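Local structure of sialidase B (Streptococcus pneumoniae serotype 4, 4XJW) at residues 60-65 / 79-84; 322-327 / 439-444; 417-422 / 449-454. The protein cleaves terminal sialic acid residues from oligosaccharides, glycoproteins and glycolipids, and acts as an intramolecular trans-sialidase. The protein carries 1 engineered substitution. All coordinates share one frame; numbering follows the deposited sequence.

Interaction 1: residues 60-65 / 79-84. With PO4 (phosphate ion), chain D.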
# COMPACT_ATOMS: atom_id res chain seq x y z
N LYS A 60 13.27 -32.01 23.11
CA LYS A 60 12.09 -31.27 22.66
C LYS A 60 12.45 -30.07 21.79
O LYS A 60 11.59 -29.55 21.09
CB LYS A 60 11.22 -30.84 23.84
CG LYS A 60 11.72 -29.62 24.58
CD LYS A 60 10.73 -29.22 25.66
CE LYS A 60 11.03 -27.82 26.16
NZ LYS A 60 12.49 -27.62 26.35
N ASN A 61 13.71 -29.63 21.83
CA ASN A 61 14.15 -28.51 21.00
C ASN A 61 14.93 -28.95 19.77
O ASN A 61 15.78 -28.22 19.27
CB ASN A 61 14.95 -27.51 21.84
CG ASN A 61 14.13 -26.89 22.94
OD1 ASN A 61 12.90 -26.83 22.84
ND2 ASN A 61 14.79 -26.45 24.00
N ASN A 62 14.64 -30.16 19.30
CA ASN A 62 15.24 -30.66 18.09
C ASN A 62 14.15 -30.91 17.07
O ASN A 62 13.61 -32.02 16.99
CB ASN A 62 15.99 -31.98 18.34
CG ASN A 62 17.36 -31.77 18.96
OD1 ASN A 62 17.58 -30.83 19.72
ND2 ASN A 62 18.29 -32.67 18.63
N TYR A 63 13.81 -29.88 16.29
CA TYR A 63 12.77 -30.02 15.28
C TYR A 63 12.80 -28.93 14.23
O TYR A 63 13.37 -27.85 14.44
CB TYR A 63 11.37 -30.09 15.90
CG TYR A 63 10.91 -28.82 16.58
CD1 TYR A 63 11.16 -28.60 17.92
CD2 TYR A 63 10.19 -27.85 15.88
CE1 TYR A 63 10.74 -27.46 18.55
CE2 TYR A 63 9.75 -26.69 16.52
CZ TYR A 63 10.03 -26.51 17.85
OH TYR A 63 9.62 -25.37 18.50
N PHE A 64 12.17 -29.25 13.11
CA PHE A 64 11.85 -28.30 12.05
C PHE A 64 10.34 -28.21 11.95
O PHE A 64 9.64 -29.22 12.05
CB PHE A 64 12.41 -28.80 10.73
CG PHE A 64 11.87 -28.06 9.53
CD1 PHE A 64 12.22 -26.74 9.30
CD2 PHE A 64 11.02 -28.69 8.63
CE1 PHE A 64 11.74 -26.05 8.20
CE2 PHE A 64 10.53 -28.02 7.52
CZ PHE A 64 10.88 -26.69 7.31
N SER A 65 9.83 -27.01 11.76
CA SER A 65 8.40 -26.86 11.58
C SER A 65 8.10 -25.75 10.59
O SER A 65 8.86 -24.78 10.49
CB SER A 65 7.72 -26.55 12.92
OG SER A 65 8.00 -25.21 13.32
N ARG A 79 15.63 -26.07 14.64
CA ARG A 79 16.22 -26.12 15.97
C ARG A 79 16.99 -27.41 16.22
O ARG A 79 16.51 -28.50 15.89
CB ARG A 79 15.14 -25.99 17.04
CG ARG A 79 14.22 -24.80 16.83
CD ARG A 79 13.20 -24.68 17.94
NE ARG A 79 13.85 -24.36 19.21
CZ ARG A 79 13.24 -24.27 20.38
NH1 ARG A 79 11.93 -24.50 20.48
NH2 ARG A 79 13.94 -23.97 21.47
N ASP A 80 18.18 -27.28 16.80
CA ASP A 80 18.98 -28.44 17.18
C ASP A 80 19.79 -28.04 18.40
O ASP A 80 20.70 -27.21 18.31
CB ASP A 80 19.92 -28.84 16.02
CG ASP A 80 20.69 -30.13 16.29
OD1 ASP A 80 21.26 -30.28 17.39
OD2 ASP A 80 20.74 -30.99 15.39
N ALA A 81 19.45 -28.62 19.55
CA ALA A 81 20.05 -28.22 20.82
C ALA A 81 21.52 -28.61 20.91
O ALA A 81 22.31 -27.93 21.56
CB ALA A 81 19.28 -28.83 21.97
N GLN A 82 21.88 -29.71 20.26
CA GLN A 82 23.26 -30.19 20.30
C GLN A 82 24.18 -29.36 19.41
O GLN A 82 25.39 -29.32 19.62
CB GLN A 82 23.33 -31.67 19.92
CG GLN A 82 22.84 -32.62 21.01
CD GLN A 82 21.32 -32.64 21.14
OE1 GLN A 82 20.61 -32.95 20.18
NE2 GLN A 82 20.82 -32.33 22.32
N LYS A 83 23.60 -28.71 18.40
CA LYS A 83 24.36 -27.79 17.56
C LYS A 83 24.25 -26.36 18.09
O LYS A 83 24.96 -25.46 17.63
CB LYS A 83 23.87 -27.85 16.11
CG LYS A 83 24.01 -29.22 15.45
CD LYS A 83 23.37 -29.24 14.06
CE LYS A 83 23.50 -30.60 13.37
NZ LYS A 83 22.94 -31.73 14.17
N GLY A 84 23.37 -26.15 19.07
CA GLY A 84 23.15 -24.82 19.63
C GLY A 84 22.51 -23.87 18.64
O GLY A 84 22.77 -22.66 18.66
P PO4 D . 9.11 -23.73 22.66
O1 PO4 D . 8.00 -24.49 23.33
O2 PO4 D . 10.41 -24.51 22.74
O3 PO4 D . 8.72 -23.53 21.21
O4 PO4 D . 9.27 -22.39 23.34
O HOH W 1 12.60 -23.66 23.89

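Interaction 2: residues 322-327 / 439-444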
# COMPACT_ATOMS: atom_id res chain seq x y z
N SER A 322 2.18 28.64 4.09
CA SER A 322 1.69 28.02 2.86
C SER A 322 2.81 27.79 1.86
O SER A 322 2.68 26.97 0.95
CB SER A 322 0.64 28.91 2.21
OG SER A 322 1.24 30.06 1.63
N GLY A 323 3.90 28.53 2.02
CA GLY A 323 5.00 28.48 1.07
C GLY A 323 4.87 29.49 -0.05
O GLY A 323 5.73 29.56 -0.92
N PHE A 324 3.78 30.27 -0.04
CA PHE A 324 3.54 31.25 -1.09
C PHE A 324 3.34 32.65 -0.53
O PHE A 324 2.78 32.81 0.55
CB PHE A 324 2.28 30.90 -1.88
CG PHE A 324 2.32 29.57 -2.56
CD1 PHE A 324 1.92 28.43 -1.88
CD2 PHE A 324 2.74 29.46 -3.88
CE1 PHE A 324 1.95 27.19 -2.50
CE2 PHE A 324 2.77 28.23 -4.50
CZ PHE A 324 2.37 27.10 -3.82
N LYS A 325 3.78 33.64 -1.28
CA LYS A 325 3.45 35.03 -0.97
C LYS A 325 2.27 35.48 -1.82
O LYS A 325 2.30 35.36 -3.05
CB LYS A 325 4.65 35.94 -1.22
CG LYS A 325 4.56 37.28 -0.50
CD LYS A 325 5.82 38.11 -0.71
CE LYS A 325 6.06 39.09 0.43
NZ LYS A 325 7.44 39.66 0.37
N GLU A 326 1.22 35.97 -1.18
CA GLU A 326 0.09 36.53 -1.91
C GLU A 326 0.36 38.00 -2.19
O GLU A 326 0.66 38.77 -1.28
CB GLU A 326 -1.21 36.36 -1.13
CG GLU A 326 -2.41 37.01 -1.80
CD GLU A 326 -3.73 36.54 -1.22
OE1 GLU A 326 -3.72 35.72 -0.27
OE2 GLU A 326 -4.79 36.98 -1.72
N ILE A 327 0.27 38.37 -3.46
CA ILE A 327 0.41 39.77 -3.87
C ILE A 327 -0.72 40.12 -4.83
O ILE A 327 -0.71 39.69 -5.98
CB ILE A 327 1.76 40.03 -4.56
CG1 ILE A 327 2.92 39.66 -3.64
CG2 ILE A 327 1.86 41.49 -4.97
CD1 ILE A 327 4.24 39.46 -4.36
N LEU A 439 -0.61 23.35 -6.92
CA LEU A 439 -1.89 24.03 -6.74
C LEU A 439 -1.67 25.28 -5.91
O LEU A 439 -0.74 25.33 -5.10
CB LEU A 439 -2.92 23.11 -6.07
CG LEU A 439 -3.50 21.96 -6.90
CD1 LEU A 439 -4.94 21.68 -6.52
CD2 LEU A 439 -3.38 22.22 -8.39
N PRO A 440 -2.52 26.30 -6.10
CA PRO A 440 -2.42 27.48 -5.25
C PRO A 440 -2.78 27.15 -3.80
O PRO A 440 -3.44 26.13 -3.55
CB PRO A 440 -3.48 28.42 -5.83
CG PRO A 440 -4.49 27.51 -6.45
CD PRO A 440 -3.69 26.37 -7.01
N PRO A 441 -2.36 27.99 -2.85
CA PRO A 441 -2.82 27.82 -1.47
C PRO A 441 -4.29 28.22 -1.36
O PRO A 441 -4.72 29.14 -2.06
CB PRO A 441 -1.94 28.79 -0.68
CG PRO A 441 -1.54 29.82 -1.67
CD PRO A 441 -1.44 29.13 -3.00
N PHE A 442 -5.05 27.53 -0.51
CA PHE A 442 -6.48 27.80 -0.39
C PHE A 442 -6.89 28.41 0.95
O PHE A 442 -8.01 28.88 1.10
CB PHE A 442 -7.27 26.51 -0.65
CG PHE A 442 -7.15 26.00 -2.05
CD1 PHE A 442 -7.99 26.46 -3.05
CD2 PHE A 442 -6.18 25.05 -2.37
CE1 PHE A 442 -7.87 25.99 -4.35
CE2 PHE A 442 -6.06 24.57 -3.65
CZ PHE A 442 -6.90 25.05 -4.65
N LEU A 443 -5.98 28.40 1.92
CA LEU A 443 -6.30 28.84 3.27
C LEU A 443 -5.43 29.99 3.76
O LEU A 443 -5.22 30.16 4.96
CB LEU A 443 -6.24 27.65 4.24
CG LEU A 443 -7.25 26.54 3.97
CD1 LEU A 443 -7.02 25.34 4.87
CD2 LEU A 443 -8.67 27.04 4.13
N GLY A 444 -4.93 30.80 2.83
CA GLY A 444 -4.14 31.97 3.19
C GLY A 444 -2.64 31.72 3.35
O GLY A 444 -2.18 30.58 3.33

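Interaction 3: residues 417-422 / 449-454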
# COMPACT_ATOMS: atom_id res chain seq x y z
N PRO A 417 9.70 24.52 4.00
CA PRO A 417 9.58 23.14 4.46
C PRO A 417 8.18 22.86 4.98
O PRO A 417 7.96 22.76 6.18
CB PRO A 417 10.59 23.05 5.61
CG PRO A 417 10.66 24.47 6.12
CD PRO A 417 10.57 25.32 4.89
N THR A 418 7.23 22.74 4.06
CA THR A 418 5.85 22.45 4.43
C THR A 418 5.28 21.55 3.35
O THR A 418 5.97 21.25 2.39
CB THR A 418 5.02 23.75 4.55
OG1 THR A 418 3.75 23.47 5.16
CG2 THR A 418 4.83 24.41 3.19
N ASN A 419 4.03 21.12 3.50
CA ASN A 419 3.41 20.24 2.50
C ASN A 419 2.63 21.02 1.45
O ASN A 419 2.01 22.05 1.74
CB ASN A 419 2.50 19.22 3.17
CG ASN A 419 1.44 19.89 4.01
OD1 ASN A 419 1.75 20.47 5.05
ND2 ASN A 419 0.18 19.80 3.57
N TYR A 420 2.65 20.51 0.21
CA TYR A 420 1.96 21.13 -0.91
C TYR A 420 1.07 20.11 -1.61
O TYR A 420 1.17 18.92 -1.34
CB TYR A 420 2.96 21.68 -1.94
CG TYR A 420 3.98 22.65 -1.38
CD1 TYR A 420 5.09 22.20 -0.68
CD2 TYR A 420 3.82 24.02 -1.56
CE1 TYR A 420 6.03 23.09 -0.17
CE2 TYR A 420 4.75 24.92 -1.06
CZ TYR A 420 5.84 24.44 -0.37
OH TYR A 420 6.76 25.34 0.13
N ILE A 421 0.20 20.59 -2.50
CA ILE A 421 -0.53 19.70 -3.40
C ILE A 421 -0.11 20.03 -4.82
O ILE A 421 -0.03 21.20 -5.18
CB ILE A 421 -2.06 19.87 -3.28
CG1 ILE A 421 -2.53 19.50 -1.87
CG2 ILE A 421 -2.80 18.98 -4.29
CD1 ILE A 421 -4.04 19.64 -1.65
N ALA A 422 0.17 19.00 -5.61
CA ALA A 422 0.48 19.21 -7.02
C ALA A 422 -0.47 18.42 -7.89
O ALA A 422 -1.09 17.48 -7.41
CB ALA A 422 1.90 18.82 -7.33
N GLY A 449 -0.47 23.38 3.34
CA GLY A 449 -1.39 22.77 2.40
C GLY A 449 -2.37 21.86 3.13
O GLY A 449 -2.07 21.34 4.21
N THR A 450 -3.55 21.70 2.55
CA THR A 450 -4.47 20.68 3.03
C THR A 450 -3.91 19.35 2.55
O THR A 450 -2.99 19.32 1.72
CB THR A 450 -5.89 20.89 2.50
OG1 THR A 450 -5.89 20.88 1.07
CG2 THR A 450 -6.46 22.22 3.00
N TYR A 451 -4.46 18.26 3.07
CA TYR A 451 -3.93 16.93 2.77
C TYR A 451 -4.88 16.22 1.82
O TYR A 451 -6.07 16.08 2.12
CB TYR A 451 -3.77 16.13 4.05
CG TYR A 451 -3.02 16.87 5.14
CD1 TYR A 451 -1.67 17.16 5.02
CD2 TYR A 451 -3.68 17.29 6.29
CE1 TYR A 451 -0.99 17.84 6.01
CE2 TYR A 451 -3.01 17.96 7.29
CZ TYR A 451 -1.67 18.24 7.15
OH TYR A 451 -1.01 18.92 8.16
N LEU A 452 -4.37 15.77 0.68
CA LEU A 452 -5.22 15.16 -0.32
C LEU A 452 -5.82 13.86 0.20
O LEU A 452 -5.13 13.06 0.83
CB LEU A 452 -4.43 14.89 -1.60
CG LEU A 452 -5.22 14.48 -2.84
CD1 LEU A 452 -6.08 15.61 -3.35
CD2 LEU A 452 -4.23 14.02 -3.91
N CYS A 453 -7.10 13.65 -0.07
CA CYS A 453 -7.72 12.37 0.23
C CYS A 453 -7.39 11.37 -0.86
O CYS A 453 -7.73 11.60 -2.03
CB CYS A 453 -9.24 12.51 0.35
SG CYS A 453 -9.76 13.67 1.64
N PRO A 454 -6.73 10.26 -0.51
CA PRO A 454 -6.36 9.33 -1.59
C PRO A 454 -7.55 8.60 -2.17
O PRO A 454 -8.54 8.33 -1.48
CB PRO A 454 -5.43 8.34 -0.90
CG PRO A 454 -5.74 8.44 0.57
CD PRO A 454 -6.23 9.85 0.81
O HOH W 2 -0.34 18.31 1.16

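Interaction 1: residues 60-65 / 79-84
The open end of a beta hairpin, strands 63-69 and 74-80 of the concanavalin-like N-terminal domain, is held here by N61, N62 and Y63 against R79 to Q82. R79 is the hub. The amide of N61 stacks on one face of its guanidinium, the planes 22° apart and CG of N61 3.3 Å from NH2, a stack set toward the rim of the group. In the guanidinium plane, NH1 donates to OH of Y63 at 3.2 Å and to O2 of a phosphate ion, probably from the crystallisation liquor, at 2.7 Å; a water joins NH2 to the same O2. The bend at chi3 (67°) carries the arginine alongside the tyrosine ring, whose hydroxyl also bonds E77. On the other flank N62 uses both ends of its amide: OD1 accepts from N of A81 at 2.9 Å, the donor standing above the carbonyl plane, while ND2 gives a 2.8 Å bond to OE1 of Q82. D80 turns away and closes an Asx motif onto N of K83. Strand 46-53 pairs with 63-69 on its other side, and R155, at the end of strand 153-155, touches Y63 and R79 and shares the phosphate.

Interaction 2: residues 322-327 / 439-444
P441 lays its ring on the ring of F324, and this is the tight part of the contact. CD of the proline stands 3.9 Å from the centroid of the phenylalanine, 21° off the ring normal, a CH-pi contact over one face; the closest carbon is CD1 of F324, at 3.6 Å, so the proline sits toward the rim. The CG of F324 is anti to its carbonyl carbon (chi1 -60°), which puts one face of the ring against P441. Farther out along that ring, CZ comes within 3.8 Å of O of L439. S322 adds the other small patch: its CB meets CB of P441 at 3.9 Å and O of G444 at 3.5 Å. The serine hydroxyl is turned back to its own segment, where OG accepts from N of F324 at 3.0 Å in an ST turn just ahead of strand 324-327.

Beyond F324 the contact thins quickly. E326 points toward the loop but its side chain does not touch it; K325 points away, and its NZ forms a salt bridge with E356. F442 and L443, partly exposed, pack instead on K490 of strand 489-494. With L333 against F324 and Y331 against P441, this is mainly apolar packing that joins the loop after strand 437-438 to a sheet inserted between strands 301-308 and 420-426 of the propeller domain.

Interaction 3: residues 417-422 / 449-454
ND2 of N419 bonds twice: to O of G449 at 2.8 Å and to a water at 2.9 Å. The carbonyl of G449 lies close to the amide plane of N419, but the amide nitrogen stands 58° above the carbonyl plane, so the bond does not follow a lone pair. The water donates to O of Y420 and to O of T450 and thereby ties both backbones to the same amide. N419 keeps its CG between backbone N and carbonyl carbon (chi1 57°), which brings the amide across to the second segment; its OD1 is held by N448. A backbone bond, N of G449 to O of N419 at 3.2 Å, joins the same two residues. The two segments lead into strands 420-426 and 451-459 of one sheet in the sialidase propeller, with 301-308 and 286-294 lying between them. CE1 of Y451 approaches ND2 of N419 at 3.3 Å, amide and ring planes 21° apart, and the tyrosine hydroxyl bonds N448; the Y451 side chain lies about 7 Å from that of E503, a predicted active-site residue, at the nearest atoms. I421 reaches T450 with CD1, 3.5 Å from OG1, and its side chain also lies on L304, T470 and L479.

From the N terminus, interaction 1 comes first and is local: it closes a short hairpin within the N-terminal domain, finished long before the others begin. Interactions 2 and 3 lie on the opposite side of the chain's centre, their centres about 64 and 53 Å from that of interaction 1. These two cross along the chain: 322-327 opens, 417-422 follows, then 439-444 meets the first and 449-454 the second. Interaction 2 thus closes a long loop and ties the inserted sheet that begins with 324-327 to the loop after 437-438; interaction 3 closes a short one between strands of the propeller sheet. A probable hydrogen bond, L439 N to I421 O at 2.8 Å, links the two contacts.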